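Local coordinates for protein sortase (Actinomyces oris, PDB 2XWG) that probably acts as a class C, pilin-polymerising sortase in fimbrial assembly, joining fimbrial subunits by transpeptidation, and binds calcium, at residues A[90-95]-A[135-140]; A[64-69]-A[142-147]; A[72-77]-A[198-203]. All coordinates share one frame; numbering follows the deposited sequence.

Contact 1. Residues A[90-95]-A[135-140]; sequences QAYLHE and TSLPVG. With CA (calcium ion), chain G.
Leu137 pushes its two methyl groups toward Tyr92 of helix 87-93 and Glu95 just beyond it in the chain. CD2 approaches the Tyr92 ring obliquely, 3.6 Å from CE1, as the two side chains run past each other in opposite directions. CD1 turns to Glu95, 3.5 Å from its CB, and those two chains cross at about a right angle. With CG anti to the carbonyl carbon, chi1 of -59° points CG at the helix side, and chi2 of 178° sets CD1 in line with the chain, at Glu95, leaving CD2 at the side, against the ring. The end of the Tyr92 ring comes nearer to the 135-140 loop than its first bond suggests, and its OH bonds to His131. The Glu95 chain bends at chi2, CB and CG lying along Leu137 CD1 while OE1 is held by Ser61. One residue before Glu95, His94 O binds a calcium ion at 2.7 Å, together with Glu58 and Asp97. Cut back to an alanine, Leu137 would lose both methyls, and the Tyr92 ring and the Glu95 methylenes would probably be left without their shared apolar partner. Across the contact the chemistry is apolar, with the phenol and carboxylate paired to other residues; it implies apolar packing of the 135-140 loop against the segment that supplies a calcium ligand, without touching the ion.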
loop_
_atom_site.group_PDB
_atom_site.type_symbol
_atom_site.label_atom_id
_atom_site.label_comp_id
_atom_site.label_asym_id
_atom_site.label_seq_id
_atom_site.Cartn_x
_atom_site.Cartn_y
_atom_site.Cartn_z
ATOM N N GLN A 90 -9.999 -9.238 -11.475
ATOM C CA GLN A 90 -9.907 -8.675 -12.803
ATOM C C GLN A 90 -10.566 -7.318 -12.789
ATOM O O GLN A 90 -10.119 -6.405 -13.467
ATOM C CB GLN A 90 -10.574 -9.574 -13.837
ATOM C CG GLN A 90 -9.806 -10.834 -14.155
ATOM C CD GLN A 90 -8.364 -10.561 -14.552
ATOM O OE1 GLN A 90 -7.439 -11.210 -14.052
ATOM N NE2 GLN A 90 -8.167 -9.612 -15.463
ATOM N N ALA A 91 -11.633 -7.165 -12.021
ATOM C CA ALA A 91 -12.290 -5.865 -11.988
ATOM C C ALA A 91 -11.317 -4.844 -11.410
ATOM O O ALA A 91 -11.283 -3.683 -11.818
ATOM C CB ALA A 91 -13.569 -5.917 -11.164
ATOM N N TYR A 92 -10.511 -5.310 -10.471
ATOM C CA TYR A 92 -9.581 -4.458 -9.744
ATOM C C TYR A 92 -8.458 -4.015 -10.674
ATOM O O TYR A 92 -8.033 -2.871 -10.645
ATOM C CB TYR A 92 -9.079 -5.219 -8.513
ATOM C CG TYR A 92 -7.739 -4.815 -7.934
ATOM C CD1 TYR A 92 -7.619 -3.725 -7.096
ATOM C CD2 TYR A 92 -6.607 -5.577 -8.172
ATOM C CE1 TYR A 92 -6.416 -3.378 -6.557
ATOM C CE2 TYR A 92 -5.402 -5.244 -7.629
ATOM C CZ TYR A 92 -5.310 -4.150 -6.822
ATOM O OH TYR A 92 -4.093 -3.833 -6.275
ATOM N N LEU A 93 -8.014 -4.918 -11.529
ATOM C CA LEU A 93 -6.953 -4.600 -12.467
ATOM C C LEU A 93 -7.306 -3.410 -13.344
ATOM O O LEU A 93 -6.426 -2.757 -13.910
ATOM C CB LEU A 93 -6.664 -5.811 -13.342
ATOM C CG LEU A 93 -5.425 -6.639 -13.019
ATOM C CD1 LEU A 93 -5.132 -6.661 -11.535
ATOM C CD2 LEU A 93 -5.611 -8.047 -13.563
ATOM N N HIS A 94 -8.597 -3.137 -13.478
ATOM C CA HIS A 94 -9.036 -2.061 -14.350
ATOM C C HIS A 94 -8.964 -0.720 -13.632
ATOM O O HIS A 94 -8.975 0.322 -14.269
ATOM C CB HIS A 94 -10.461 -2.299 -14.858
ATOM C CG HIS A 94 -10.531 -3.085 -16.126
ATOM N ND1 HIS A 94 -10.981 -4.390 -16.171
ATOM C CD2 HIS A 94 -10.216 -2.752 -17.400
ATOM C CE1 HIS A 94 -10.938 -4.826 -17.417
ATOM N NE2 HIS A 94 -10.478 -3.852 -18.184
ATOM N N GLU A 95 -8.890 -0.731 -12.309
ATOM C CA GLU A 95 -8.789 0.532 -11.598
ATOM C C GLU A 95 -7.375 1.075 -11.694
ATOM O O GLU A 95 -6.414 0.318 -11.739
ATOM C CB GLU A 95 -9.227 0.377 -10.153
ATOM C CG GLU A 95 -10.658 -0.108 -10.026
ATOM C CD GLU A 95 -11.664 0.940 -10.478
ATOM O OE1 GLU A 95 -11.263 2.111 -10.679
ATOM O OE2 GLU A 95 -12.858 0.596 -10.618
ATOM N N THR A 135 -7.616 -3.929 -0.099
ATOM C CA THR A 135 -7.548 -2.649 0.612
ATOM C C THR A 135 -7.848 -1.492 -0.346
ATOM O O THR A 135 -7.942 -1.695 -1.554
ATOM C CB THR A 135 -6.186 -2.442 1.306
ATOM O OG1 THR A 135 -5.160 -2.276 0.324
ATOM C CG2 THR A 135 -5.847 -3.648 2.147
ATOM N N SER A 136 -8.016 -0.294 0.200
ATOM C CA SER A 136 -8.364 0.868 -0.594
ATOM C C SER A 136 -7.253 1.212 -1.579
ATOM O O SER A 136 -6.073 1.150 -1.246
ATOM C CB SER A 136 -8.609 2.067 0.326
ATOM O OG SER A 136 -9.466 1.734 1.408
ATOM N N LEU A 137 -7.630 1.584 -2.794
ATOM C CA LEU A 137 -6.674 2.100 -3.765
ATOM C C LEU A 137 -6.007 3.349 -3.203
ATOM O O LEU A 137 -6.634 4.097 -2.464
ATOM C CB LEU A 137 -7.405 2.425 -5.072
ATOM C CG LEU A 137 -8.122 1.240 -5.722
ATOM C CD1 LEU A 137 -8.860 1.670 -6.968
ATOM C CD2 LEU A 137 -7.146 0.119 -6.034
ATOM N N PRO A 138 -4.735 3.592 -3.551
ATOM C CA PRO A 138 -4.028 4.747 -2.973
ATOM C C PRO A 138 -4.384 6.090 -3.625
ATOM O O PRO A 138 -3.531 6.701 -4.292
ATOM C CB PRO A 138 -2.558 4.422 -3.246
ATOM C CG PRO A 138 -2.579 3.580 -4.473
ATOM C CD PRO A 138 -3.863 2.786 -4.427
ATOM N N VAL A 139 -5.621 6.543 -3.435
ATOM C CA VAL A 139 -6.054 7.849 -3.929
ATOM C C VAL A 139 -6.564 8.666 -2.752
ATOM O O VAL A 139 -7.184 9.720 -2.930
ATOM C CB VAL A 139 -7.173 7.733 -4.995
ATOM C CG1 VAL A 139 -6.608 7.352 -6.371
ATOM C CG2 VAL A 139 -8.234 6.737 -4.539
ATOM N N GLY A 140 -6.291 8.191 -1.543
ATOM C CA GLY A 140 -6.681 8.934 -0.363
ATOM C C GLY A 140 -8.186 9.139 -0.258
ATOM O O GLY A 140 -8.969 8.509 -0.970
HETATM CA CA CA G . -9.858 2.589 -15.428
#

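Contact 2. Residues A[64-69]-A[142-147]; sequences TYNNNL and PSTHSV
Asn66 and Thr144 join helix 55-68 to the start of strand 144-149, and their CA atoms, 6.8 Å apart, make the nearest backbone pair of the two segments. The Asn66 side chain is directed at the strand from its first bond. CB lies 4.3 Å from the Thr144 methyl CG2. CG, set anti to the carbonyl carbon with chi1 -67°, comes next, 4.5 Å from the same methyl. There the amide divides. ND2 also stands 4.3 Å from Thr144 CG2, so the methyl is nearly equidistant from CB and ND2; on another side ND2 packs against Val139 CG2. OD1 accepts a hydrogen bond from the backbone N of Leu137, and this bond ties the amide's rotation to the loop ahead of the strand. Within the helix, OD1 also lies in the plane of the Tyr65 ring, at its edge, 3.9 Å from CD1. Thr144 turns its methyl to the helix (chi1 70°), while OG1 bonds to Gly141 O, and its backbone pairs with Arg205 and Leu207, where strand 206-214 begins. At the periphery, Asn67 OD1 comes to 4.5 Å from Pro142 O, an approach of two acceptor oxygens that amounts to mere van der Waals proximity. The helix therefore meets the strand itself through loose van der Waals contact, whereas its polar grip, the amide oxygen of buried Asn66, is spent on the preceding loop; this is consistent with the loop carrying the polar part of the helix's link to the strand.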
loop_
_atom_site.group_PDB
_atom_site.type_symbol
_atom_site.label_atom_id
_atom_site.label_comp_id
_atom_site.label_asym_id
_atom_site.label_seq_id
_atom_site.Cartn_x
_atom_site.Cartn_y
_atom_site.Cartn_z
ATOM N N THR A 64 -14.972 5.673 -6.394
ATOM C CA THR A 64 -16.129 4.796 -6.350
ATOM C C THR A 64 -15.700 3.415 -5.855
ATOM O O THR A 64 -16.304 2.898 -4.918
ATOM C CB THR A 64 -16.861 4.726 -7.704
ATOM O OG1 THR A 64 -17.499 5.987 -7.955
ATOM C CG2 THR A 64 -17.909 3.618 -7.695
ATOM N N TYR A 65 -14.640 2.847 -6.440
ATOM C CA TYR A 65 -14.096 1.561 -5.969
ATOM C C TYR A 65 -13.928 1.503 -4.443
ATOM O O TYR A 65 -14.420 0.580 -3.779
ATOM C CB TYR A 65 -12.757 1.216 -6.641
ATOM C CG TYR A 65 -12.191 -0.145 -6.222
ATOM C CD1 TYR A 65 -11.449 -0.294 -5.056
ATOM C CD2 TYR A 65 -12.415 -1.281 -6.995
ATOM C CE1 TYR A 65 -10.943 -1.541 -4.671
ATOM C CE2 TYR A 65 -11.911 -2.522 -6.625
ATOM C CZ TYR A 65 -11.180 -2.651 -5.467
ATOM O OH TYR A 65 -10.703 -3.897 -5.110
ATOM N N ASN A 66 -13.212 2.474 -3.892
ATOM C CA ASN A 66 -13.003 2.523 -2.454
ATOM C C ASN A 66 -14.321 2.497 -1.682
ATOM O O ASN A 66 -14.455 1.813 -0.670
ATOM C CB ASN A 66 -12.183 3.757 -2.079
ATOM C CG ASN A 66 -10.771 3.681 -2.592
ATOM O OD1 ASN A 66 -10.243 2.602 -2.780
ATOM N ND2 ASN A 66 -10.159 4.822 -2.830
ATOM N N ASN A 67 -15.297 3.240 -2.183
ATOM C CA ASN A 67 -16.584 3.384 -1.516
ATOM C C ASN A 67 -17.514 2.165 -1.632
ATOM O O ASN A 67 -18.352 1.924 -0.755
ATOM C CB ASN A 67 -17.259 4.676 -1.983
ATOM C CG ASN A 67 -16.540 5.913 -1.469
ATOM O OD1 ASN A 67 -15.975 5.899 -0.371
ATOM N ND2 ASN A 67 -16.545 6.985 -2.259
ATOM N N ASN A 68 -17.362 1.392 -2.703
ATOM C CA ASN A 68 -18.068 0.118 -2.805
ATOM C C ASN A 68 -17.260 -1.046 -2.216
ATOM O O ASN A 68 -17.742 -2.181 -2.154
ATOM C CB ASN A 68 -18.476 -0.190 -4.255
ATOM C CG ASN A 68 -19.710 0.600 -4.704
ATOM O OD1 ASN A 68 -19.651 1.358 -5.676
ATOM N ND2 ASN A 68 -20.835 0.417 -4.000
ATOM N N LEU A 69 -16.036 -0.756 -1.779
ATOM C CA LEU A 69 -15.164 -1.789 -1.231
ATOM C C LEU A 69 -15.772 -2.373 0.039
ATOM O O LEU A 69 -16.126 -1.646 0.974
ATOM C CB LEU A 69 -13.760 -1.241 -0.949
ATOM C CG LEU A 69 -12.636 -2.267 -0.745
ATOM C CD1 LEU A 69 -12.453 -3.136 -1.989
ATOM C CD2 LEU A 69 -11.348 -1.575 -0.392
ATOM N N PRO A 142 -11.794 9.761 2.392
ATOM C CA PRO A 142 -12.301 9.414 3.722
ATOM C C PRO A 142 -12.767 7.962 3.803
ATOM O O PRO A 142 -13.242 7.413 2.807
ATOM C CB PRO A 142 -13.487 10.357 3.866
ATOM C CG PRO A 142 -13.971 10.603 2.396
ATOM C CD PRO A 142 -12.885 10.121 1.469
ATOM N N SER A 143 -12.636 7.351 4.974
ATOM C CA SER A 143 -12.946 5.930 5.120
ATOM C C SER A 143 -12.113 5.102 4.137
ATOM O O SER A 143 -12.629 4.222 3.435
ATOM C CB SER A 143 -14.444 5.670 4.910
ATOM O OG SER A 143 -15.231 6.385 5.854
ATOM N N THR A 144 -10.820 5.398 4.074
ATOM C CA THR A 144 -9.932 4.635 3.211
ATOM C C THR A 144 -8.704 4.237 3.992
ATOM O O THR A 144 -8.152 5.021 4.764
ATOM C CB THR A 144 -9.489 5.419 1.957
ATOM O OG1 THR A 144 -8.592 6.472 2.335
ATOM C CG2 THR A 144 -10.693 6.008 1.237
ATOM N N HIS A 145 -8.284 3.001 3.784
ATOM C CA HIS A 145 -7.063 2.501 4.374
ATOM C C HIS A 145 -6.350 1.668 3.329
ATOM O O HIS A 145 -6.709 0.510 3.077
ATOM C CB HIS A 145 -7.366 1.647 5.594
ATOM C CG HIS A 145 -6.152 1.286 6.379
ATOM N ND1 HIS A 145 -6.195 0.463 7.479
ATOM C CD2 HIS A 145 -4.857 1.636 6.217
ATOM C CE1 HIS A 145 -4.976 0.329 7.970
ATOM N NE2 HIS A 145 -4.146 1.029 7.221
ATOM N N SER A 146 -5.351 2.279 2.709
ATOM C CA SER A 146 -4.609 1.655 1.623
ATOM C C SER A 146 -3.359 1.001 2.194
ATOM O O SER A 146 -2.621 1.625 2.971
ATOM C CB SER A 146 -4.225 2.730 0.605
ATOM O OG SER A 146 -3.865 2.159 -0.623
ATOM N N VAL A 147 -3.120 -0.251 1.818
ATOM C CA VAL A 147 -2.005 -1.008 2.376
ATOM C C VAL A 147 -0.958 -1.283 1.307
ATOM O O VAL A 147 -1.257 -1.946 0.311
ATOM C CB VAL A 147 -2.486 -2.334 2.933
ATOM C CG1 VAL A 147 -1.298 -3.202 3.297
ATOM C CG2 VAL A 147 -3.358 -2.092 4.149
#

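Contact 3. Residues A[72-77]-A[198-203]; sequences APILDP and SLRKVP. With CA (calcium ion), chain F.
Ile74, Arg200 and Leu199 bury the most surface where the segment 72-77 crosses the loop before strand 206-214. The sequence Asp76-Pro77-Trp78 identifies the first segment as part of the lid characteristic of class C sortases, which lies over the active-site region; Asp76 is salt-bridged to Arg222. Ile74 supplies the apolar link: CD1 rests 3.4 Å from Leu199 CB, with the side chains crossing obliquely, and the same CD1 lies 3.9 Å from Arg200 N. Its chi1 of 10° is nearly eclipsed, a departure from a staggered form that suggests some strain. Leu199 continues inward against Val147 and Leu224, about 11 Å from the side chain of Cys213, the predicted acyl-thioester residue. Arg200 comes back to the 72-77 segment because its chain bends at chi3, bringing NH1 to Ala72 O. Further along, Pro77 O binds a calcium ion at 2.5 Å with Glu80 and Thr120, and a calcium-bound water donates to Asp76 O, which joins this part of the lid to the metal site. The polar bond is Arg200 NH1 to Ala72 O, 2.9 Å long and bent at 131°; the oxygen lies close to the guanidinium plane, but NH1 is tilted 34° from the carbonyl plane.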
loop_
_atom_site.group_PDB
_atom_site.type_symbol
_atom_site.label_atom_id
_atom_site.label_comp_id
_atom_site.label_asym_id
_atom_site.label_seq_id
_atom_site.Cartn_x
_atom_site.Cartn_y
_atom_site.Cartn_z
ATOM N N ALA A 72 -13.669 -7.416 4.661
ATOM C CA ALA A 72 -13.490 -8.852 4.473
ATOM C C ALA A 72 -12.248 -9.340 5.218
ATOM O O ALA A 72 -11.599 -8.571 5.932
ATOM C CB ALA A 72 -13.393 -9.182 2.978
ATOM N N PRO A 73 -11.919 -10.633 5.075
ATOM C CA PRO A 73 -10.649 -11.058 5.658
ATOM C C PRO A 73 -9.517 -10.609 4.745
ATOM O O PRO A 73 -9.573 -10.896 3.542
ATOM C CB PRO A 73 -10.742 -12.597 5.641
ATOM C CG PRO A 73 -12.149 -12.934 5.216
ATOM C CD PRO A 73 -12.621 -11.753 4.424
ATOM N N ILE A 74 -8.532 -9.898 5.291
ATOM C CA ILE A 74 -7.298 -9.646 4.557
ATOM C C ILE A 74 -6.179 -10.546 5.058
ATOM O O ILE A 74 -5.738 -10.426 6.193
ATOM C CB ILE A 74 -6.842 -8.181 4.634
ATOM C CG1 ILE A 74 -7.656 -7.413 5.666
ATOM C CG2 ILE A 74 -6.960 -7.530 3.268
ATOM C CD1 ILE A 74 -7.273 -5.952 5.759
ATOM N N LEU A 75 -5.732 -11.448 4.191
ATOM C CA LEU A 75 -4.657 -12.386 4.496
ATOM C C LEU A 75 -3.270 -11.725 4.354
ATOM O O LEU A 75 -3.128 -10.734 3.636
ATOM C CB LEU A 75 -4.769 -13.602 3.565
ATOM C CG LEU A 75 -5.920 -14.612 3.754
ATOM C CD1 LEU A 75 -5.481 -15.861 4.532
ATOM C CD2 LEU A 75 -7.164 -13.986 4.403
ATOM N N ASP A 76 -2.254 -12.260 5.038
ATOM C CA ASP A 76 -0.879 -11.766 4.888
ATOM C C ASP A 76 -0.453 -11.643 3.407
ATOM O O ASP A 76 -0.747 -12.521 2.586
ATOM C CB ASP A 76 0.089 -12.674 5.645
ATOM C CG ASP A 76 1.537 -12.184 5.596
ATOM O OD1 ASP A 76 1.864 -11.111 6.172
ATOM O OD2 ASP A 76 2.367 -12.908 5.016
ATOM N N PRO A 77 0.240 -10.546 3.063
ATOM C CA PRO A 77 0.705 -10.361 1.682
ATOM C C PRO A 77 1.610 -11.490 1.182
ATOM O O PRO A 77 1.642 -11.733 -0.018
ATOM C CB PRO A 77 1.480 -9.035 1.748
ATOM C CG PRO A 77 0.860 -8.298 2.902
ATOM C CD PRO A 77 0.545 -9.375 3.910
ATOM N N SER A 198 -5.534 -4.860 11.906
ATOM C CA SER A 198 -5.182 -3.436 11.870
ATOM C C SER A 198 -4.962 -2.879 10.463
ATOM O O SER A 198 -4.537 -1.729 10.306
ATOM C CB SER A 198 -3.984 -3.125 12.771
ATOM O OG SER A 198 -2.806 -3.724 12.278
ATOM N N LEU A 199 -5.276 -3.695 9.458
ATOM C CA LEU A 199 -5.198 -3.296 8.056
ATOM C C LEU A 199 -6.594 -2.956 7.498
ATOM O O LEU A 199 -6.747 -2.601 6.328
ATOM C CB LEU A 199 -4.564 -4.421 7.222
ATOM C CG LEU A 199 -3.186 -4.948 7.635
ATOM C CD1 LEU A 199 -2.758 -6.080 6.721
ATOM C CD2 LEU A 199 -2.128 -3.834 7.670
ATOM N N ARG A 200 -7.608 -3.070 8.349
ATOM C CA ARG A 200 -9.001 -2.865 7.960
ATOM C C ARG A 200 -9.325 -1.378 7.865
ATOM O O ARG A 200 -8.658 -0.556 8.500
ATOM C CB ARG A 200 -9.908 -3.542 8.995
ATOM C CG ARG A 200 -9.572 -5.014 9.212
ATOM C CD ARG A 200 -10.368 -5.639 10.354
ATOM N NE ARG A 200 -11.799 -5.510 10.116
ATOM C CZ ARG A 200 -12.458 -6.164 9.164
ATOM N NH1 ARG A 200 -11.810 -7.005 8.356
ATOM N NH2 ARG A 200 -13.767 -5.971 9.019
ATOM N N LYS A 201 -10.349 -1.022 7.089
ATOM C CA LYS A 201 -10.795 0.371 7.046
ATOM C C LYS A 201 -11.050 0.912 8.447
ATOM O O LYS A 201 -11.648 0.236 9.286
ATOM C CB LYS A 201 -12.076 0.521 6.221
ATOM C CG LYS A 201 -11.877 0.499 4.716
ATOM C CD LYS A 201 -13.149 0.043 4.017
ATOM C CE LYS A 201 -14.338 0.870 4.487
ATOM N NZ LYS A 201 -15.630 0.194 4.175
ATOM N N VAL A 202 -10.592 2.132 8.698
ATOM C CA VAL A 202 -10.999 2.874 9.883
ATOM C C VAL A 202 -11.881 4.043 9.425
ATOM O O VAL A 202 -11.397 4.961 8.745
ATOM C CB VAL A 202 -9.785 3.386 10.667
ATOM C CG1 VAL A 202 -10.231 4.228 11.860
ATOM C CG2 VAL A 202 -8.913 2.208 11.128
ATOM N N PRO A 203 -13.185 4.002 9.767
ATOM C CA PRO A 203 -14.159 4.932 9.172
ATOM C C PRO A 203 -13.892 6.404 9.479
ATOM O O PRO A 203 -13.483 6.752 10.604
ATOM C CB PRO A 203 -15.487 4.472 9.767
ATOM C CG PRO A 203 -15.275 3.024 10.045
ATOM C CD PRO A 203 -13.856 2.951 10.548
HETATM CA CA CA F . 0.403 -12.116 -2.197
HETATM O O HOH W 1 -1.426 -13.071 -0.261
HETATM O O HOH W 2 -1.319 -12.902 -4.323
#

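From the N terminus, residues 64-69 lie on helix 55-68, and contact 2 closes a long loop from there to strand 144-149. Residues 72-77 come next and reach further along the chain, to 198-203, so contacts 2 and 3 cross. Residues 90-95, on helix 87-93, pair with 135-140 in contact 1, the shortest loop, which is nested inside both of the others. The three are also joined directly: Ser136 O with Ser146 OG links contact 1 to contact 2, and His145 ND1 to Arg200 O links contact 2 to contact 3. Together they tie the two N-terminal helices and the lid between them to strand 144-149 and the loops before it and before strand 206-214.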